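Local coordinates for LasR-specific antiactivator QslA domain-containing protein (Pseudomonas aeruginosa, PDB 4NG2), which probably acts as an antiactivator in quorum sensing, specific for the transcriptional regulator LasR, at residues Q90-A93 with F94-A97; P50-P53 with A54-K57. One frame throughout, in Å; residues are numbered along the deposited sequence.

Overall arrangement
Interaction 1 lies within helix 88-107; interaction 2 takes in the N-cap and first turns of helix 52-66, and the two helices pack directly on each other. Interaction 2 comes first along the chain; interaction 1 follows in the early turns of its helix, with helix 74-83 between them in sequence. Their centres are about 8 Å apart. Methyl groups meet carbonyl oxygens where the helices pack, consistent with a close approach: A97 CB lies 3.1 Å from I55 O, and A54 CB lies 3.7 Å from Q90 O. All four segments belong to the QslA family region. Residues 90-97 also meet the second subunit and another protein, whereas 50-57 touch no other chain of the assembly.

Interaction 1. Residues Q90-A93 with F94-A97; sequences QKTA and FEVA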
ATOM      1  N   GLN E  90      12.441  -6.109   8.535  1.00 38.28           N
ATOM      2  CA  GLN E  90      13.257  -6.698   7.497  1.00 36.77           C
ATOM      3  C   GLN E  90      12.430  -7.590   6.610  1.00 33.83           C
ATOM      4  O   GLN E  90      12.659  -7.657   5.413  1.00 30.68           O
ATOM      5  CB  GLN E  90      14.397  -7.496   8.096  1.00 37.60           C
ATOM      6  CG  GLN E  90      15.454  -6.643   8.707  1.00 39.73           C
ATOM      7  CD  GLN E  90      16.531  -7.505   9.296  1.00 51.69           C
ATOM      8  OE1 GLN E  90      16.374  -8.052  10.400  1.00 54.04           O
ATOM      9  NE2 GLN E  90      17.634  -7.675   8.547  1.00 49.48           N
ATOM     10  N   LYS E  91      11.475  -8.297   7.199  1.00 30.65           N
ATOM     11  CA  LYS E  91      10.644  -9.180   6.405  1.00 32.83           C
ATOM     12  C   LYS E  91       9.987  -8.357   5.307  1.00 29.40           C
ATOM     13  O   LYS E  91       9.926  -8.781   4.154  1.00 28.12           O
ATOM     14  CB  LYS E  91       9.586  -9.888   7.259  1.00 32.32           C
ATOM     15  CG  LYS E  91      10.126 -10.924   8.231  1.00 34.74           C
ATOM     16  CD  LYS E  91       9.013 -11.430   9.174  1.00 27.20           C
ATOM     17  CE  LYS E  91       9.576 -12.309  10.305  1.00 28.13           C
ATOM     18  NZ  LYS E  91      10.352 -13.455   9.792  1.00 26.85           N
ATOM     19  N   THR E  92       9.500  -7.172   5.645  1.00 34.70           N
ATOM     20  CA  THR E  92       8.762  -6.424   4.645  1.00 39.43           C
ATOM     21  C   THR E  92       9.712  -5.780   3.649  1.00 40.65           C
ATOM     22  O   THR E  92       9.332  -5.531   2.519  1.00 37.46           O
ATOM     23  CB  THR E  92       7.766  -5.398   5.253  1.00 38.86           C
ATOM     24  OG1 THR E  92       8.453  -4.490   6.115  1.00 37.47           O
ATOM     25  CG2 THR E  92       6.713  -6.109   6.050  1.00 36.11           C
ATOM     26  N   ALA E  93      10.950  -5.520   4.057  1.00 29.95           N
ATOM     27  CA  ALA E  93      11.937  -5.015   3.113  1.00 30.39           C
ATOM     28  C   ALA E  93      12.243  -6.101   2.102  1.00 33.29           C
ATOM     29  O   ALA E  93      12.374  -5.836   0.905  1.00 32.73           O
ATOM     30  CB  ALA E  93      13.195  -4.572   3.823  1.00 30.02           C
ATOM     31  N   PHE E  94      12.333  -7.333   2.591  1.00 33.56           N
ATOM     32  CA  PHE E  94      12.588  -8.476   1.733  1.00 32.33           C
ATOM     33  C   PHE E  94      11.411  -8.710   0.797  1.00 32.75           C
ATOM     34  O   PHE E  94      11.603  -9.068  -0.357  1.00 35.85           O
ATOM     35  CB  PHE E  94      12.866  -9.719   2.589  1.00 25.84           C
ATOM     36  CG  PHE E  94      12.799 -11.011   1.835  1.00 25.37           C
ATOM     37  CD1 PHE E  94      11.585 -11.565   1.487  1.00 28.20           C
ATOM     38  CD2 PHE E  94      13.955 -11.672   1.468  1.00 29.11           C
ATOM     39  CE1 PHE E  94      11.513 -12.760   0.786  1.00 24.96           C
ATOM     40  CE2 PHE E  94      13.893 -12.872   0.760  1.00 28.21           C
ATOM     41  CZ  PHE E  94      12.657 -13.415   0.418  1.00 26.76           C
ATOM     42  N   GLU E  95      10.190  -8.531   1.279  1.00 33.58           N
ATOM     43  CA  GLU E  95       9.027  -8.780   0.429  1.00 35.89           C
ATOM     44  C   GLU E  95       8.952  -7.763  -0.695  1.00 36.54           C
ATOM     45  O   GLU E  95       8.683  -8.112  -1.846  1.00 34.52           O
ATOM     46  CB  GLU E  95       7.731  -8.694   1.228  1.00 36.56           C
ATOM     47  CG  GLU E  95       7.627  -9.659   2.379  1.00 39.11           C
ATOM     48  CD  GLU E  95       6.349  -9.473   3.177  1.00 38.73           C
ATOM     49  OE1 GLU E  95       5.772  -8.352   3.178  1.00 42.55           O
ATOM     50  OE2 GLU E  95       5.916 -10.458   3.801  1.00 37.04           O
ATOM     51  N   VAL E  96       9.165  -6.496  -0.334  1.00 33.65           N
ATOM     52  CA  VAL E  96       9.130  -5.411  -1.295  1.00 37.33           C
ATOM     53  C   VAL E  96      10.206  -5.641  -2.368  1.00 36.92           C
ATOM     54  O   VAL E  96       9.916  -5.562  -3.553  1.00 36.80           O
ATOM     55  CB  VAL E  96       9.249  -4.007  -0.618  1.00 36.44           C
ATOM     56  CG1 VAL E  96       9.448  -2.915  -1.657  1.00 28.04           C
ATOM     57  CG2 VAL E  96       8.003  -3.702   0.181  1.00 33.82           C
ATOM     58  N   ALA E  97      11.426  -5.979  -1.961  1.00 38.07           N
ATOM     59  CA  ALA E  97      12.511  -6.182  -2.928  1.00 40.47           C
ATOM     60  C   ALA E  97      12.224  -7.347  -3.872  1.00 42.46           C
ATOM     61  O   ALA E  97      12.306  -7.205  -5.087  1.00 44.44           O
ATOM     62  CB  ALA E  97      13.833  -6.390  -2.219  1.00 38.13           C
TER
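F94, A93 and T92 carry this contact, a worked example of how two successive turns of an alpha-helix hold each other. The backbone of 90-97 runs as a regular i to i+4 series: F94 N donates to Q90 O at 2.9 Å, and E95, V96 and A97 bond in turn to K91, T92 and A93. F94 starts the second turn. Its CG is anti to the backbone N (chi1 165°), which carries the ring away from the preceding turn; K91 O lies at the ring edge, near its plane. The CB of F94 stays close to the first turn, 3.5 Å from Q90 O and equally far from K91 O. A93 has only a methyl group to offer, and its carbonyl receives A97 N at 3.0 Å.

T92 works on another side of the helix. Its CG2 lies 3.8 Å from E95 OE1, the two side chains crossing at a slant, so that a methyl group meets the flank of a carboxylate. E95 CG stands beside its own backbone N (chi1 -59°), which brings it 3.0 Å from K91 O; the extended chain then takes the carboxylate on past T92. There OE2 forms salt bridges with R82 of its own chain and R82 of the second subunit, which would probably stabilise the negative charge of this buried group. Around the contact, F94 packs on Q61 of helix 52-66 and A93 on W47 and A54, while V96 meets W75 of the second subunit and T92 an apolar side chain of another protein, which places this helix both in the core and at the interfaces. Back at the turn itself, V96 CG2 rests 3.3 Å from T92 O, the carbonyl that V96 N also engages.

Interaction 2. Residues P50-P53 with A54-K57; sequences PAQP and AIDK
The carbonyl of A51 takes the first N-H of this contact, I55 N at 2.9 Å. A51 is the N-cap, and the helix that opens here, 52-66, repeats the pattern as D56 N bonds Q52 O at 2.7 Å and K57 N bonds P53 O at 2.8 Å. Side chains fill in around these bonds. I55 CG1 stands beside its own backbone N, anti to the carbonyl carbon (chi1 -69°), which brings it within 3.3 Å of A51 O, while the methyl of A54 lies 3.6 Å from the same oxygen. The Q52 chain bends at chi2 (-71°), and its amide crosses the D56 carboxylate at a slant, the two planes 62° apart.

Further out, I55 packs on V32 and I34 of strand 31-34 and on A93 and A97 of helix 88-107, with A54 on Q90 and A93. K57 reaches S84 and L85. The chemistry suits a helix start: P53 has no N-H to give, but in a first turn no preceding helical carbonyl awaits one, so the proline costs the helix no backbone bond.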
ATOM      1  N   PRO E  50      17.360   1.259   8.786  1.00 46.80           N
ATOM      2  CA  PRO E  50      18.316   0.818   7.767  1.00 39.79           C
ATOM      3  C   PRO E  50      18.020  -0.636   7.440  1.00 40.79           C
ATOM      4  O   PRO E  50      17.858  -1.448   8.352  1.00 39.80           O
ATOM      5  CB  PRO E  50      19.678   0.962   8.465  1.00 42.28           C
ATOM      6  CG  PRO E  50      19.377   0.941   9.930  1.00 41.24           C
ATOM      7  CD  PRO E  50      18.011   1.561  10.077  1.00 42.23           C
ATOM      8  N   ALA E  51      17.945  -0.957   6.155  1.00 32.02           N
ATOM      9  CA  ALA E  51      17.486  -2.262   5.737  1.00 33.19           C
ATOM     10  C   ALA E  51      17.993  -2.692   4.369  1.00 33.59           C
ATOM     11  O   ALA E  51      17.371  -3.556   3.728  1.00 31.95           O
ATOM     12  CB  ALA E  51      15.945  -2.303   5.764  1.00 33.16           C
ATOM     13  N   GLN E  52      19.108  -2.112   3.918  1.00 38.28           N
ATOM     14  CA  GLN E  52      19.693  -2.485   2.615  1.00 42.93           C
ATOM     15  C   GLN E  52      19.986  -3.997   2.454  1.00 39.98           C
ATOM     16  O   GLN E  52      19.609  -4.600   1.432  1.00 39.57           O
ATOM     17  CB  GLN E  52      20.938  -1.641   2.299  1.00 45.57           C
ATOM     18  CG  GLN E  52      20.760  -0.714   1.081  1.00 45.36           C
ATOM     19  CD  GLN E  52      20.729  -1.490  -0.217  1.00 46.59           C
ATOM     20  OE1 GLN E  52      21.465  -2.452  -0.357  1.00 50.09           O
ATOM     21  NE2 GLN E  52      19.886  -1.083  -1.168  1.00 42.79           N
ATOM     22  N   PRO E  53      20.621  -4.625   3.473  1.00 30.04           N
ATOM     23  CA  PRO E  53      20.832  -6.081   3.402  1.00 29.10           C
ATOM     24  C   PRO E  53      19.528  -6.847   3.241  1.00 36.76           C
ATOM     25  O   PRO E  53      19.449  -7.676   2.340  1.00 39.21           O
ATOM     26  CB  PRO E  53      21.478  -6.427   4.740  1.00 25.15           C
ATOM     27  CG  PRO E  53      22.036  -5.106   5.278  1.00 34.26           C
ATOM     28  CD  PRO E  53      21.097  -4.048   4.746  1.00 36.69           C
ATOM     29  N   ALA E  54      18.517  -6.590   4.070  1.00 35.08           N
ATOM     30  CA  ALA E  54      17.232  -7.244   3.832  1.00 35.16           C
ATOM     31  C   ALA E  54      16.795  -6.984   2.401  1.00 36.13           C
ATOM     32  O   ALA E  54      16.335  -7.880   1.722  1.00 36.07           O
ATOM     33  CB  ALA E  54      16.174  -6.785   4.822  1.00 34.98           C
ATOM     34  N   ILE E  55      16.962  -5.764   1.912  1.00 34.50           N
ATOM     35  CA  ILE E  55      16.557  -5.487   0.532  1.00 34.92           C
ATOM     36  C   ILE E  55      17.297  -6.428  -0.430  1.00 36.07           C
ATOM     37  O   ILE E  55      16.669  -7.178  -1.201  1.00 34.07           O
ATOM     38  CB  ILE E  55      16.733  -3.977   0.142  1.00 38.11           C
ATOM     39  CG1 ILE E  55      15.728  -3.103   0.906  1.00 33.15           C
ATOM     40  CG2 ILE E  55      16.550  -3.760  -1.365  1.00 34.25           C
ATOM     41  CD1 ILE E  55      14.334  -3.136   0.330  1.00 29.10           C
ATOM     42  N   ASP E  56      18.621  -6.431  -0.366  1.00 40.35           N
ATOM     43  CA  ASP E  56      19.383  -7.329  -1.243  1.00 44.99           C
ATOM     44  C   ASP E  56      19.058  -8.819  -1.083  1.00 38.42           C
ATOM     45  O   ASP E  56      19.114  -9.563  -2.058  1.00 39.93           O
ATOM     46  CB  ASP E  56      20.887  -7.082  -1.135  1.00 46.52           C
ATOM     47  CG  ASP E  56      21.289  -5.696  -1.641  1.00 49.42           C
ATOM     48  OD1 ASP E  56      20.752  -5.243  -2.692  1.00 55.82           O
ATOM     49  OD2 ASP E  56      22.150  -5.065  -0.980  1.00 40.94           O
ATOM     50  N   LYS E  57      18.702  -9.264   0.117  1.00 34.32           N
ATOM     51  CA  LYS E  57      18.353 -10.672   0.275  1.00 35.10           C
ATOM     52  C   LYS E  57      17.096 -10.975  -0.513  1.00 36.74           C
ATOM     53  O   LYS E  57      16.966 -12.029  -1.124  1.00 39.69           O
ATOM     54  CB  LYS E  57      18.187 -11.083   1.746  1.00 42.44           C
ATOM     55  CG  LYS E  57      18.086 -12.616   1.942  1.00 46.27           C
ATOM     56  CD  LYS E  57      17.858 -13.018   3.409  1.00 61.58           C
ATOM     57  CE  LYS E  57      18.985 -12.529   4.333  1.00 60.95           C
ATOM     58  NZ  LYS E  57      18.905 -13.138   5.701  1.00 63.69           N
TER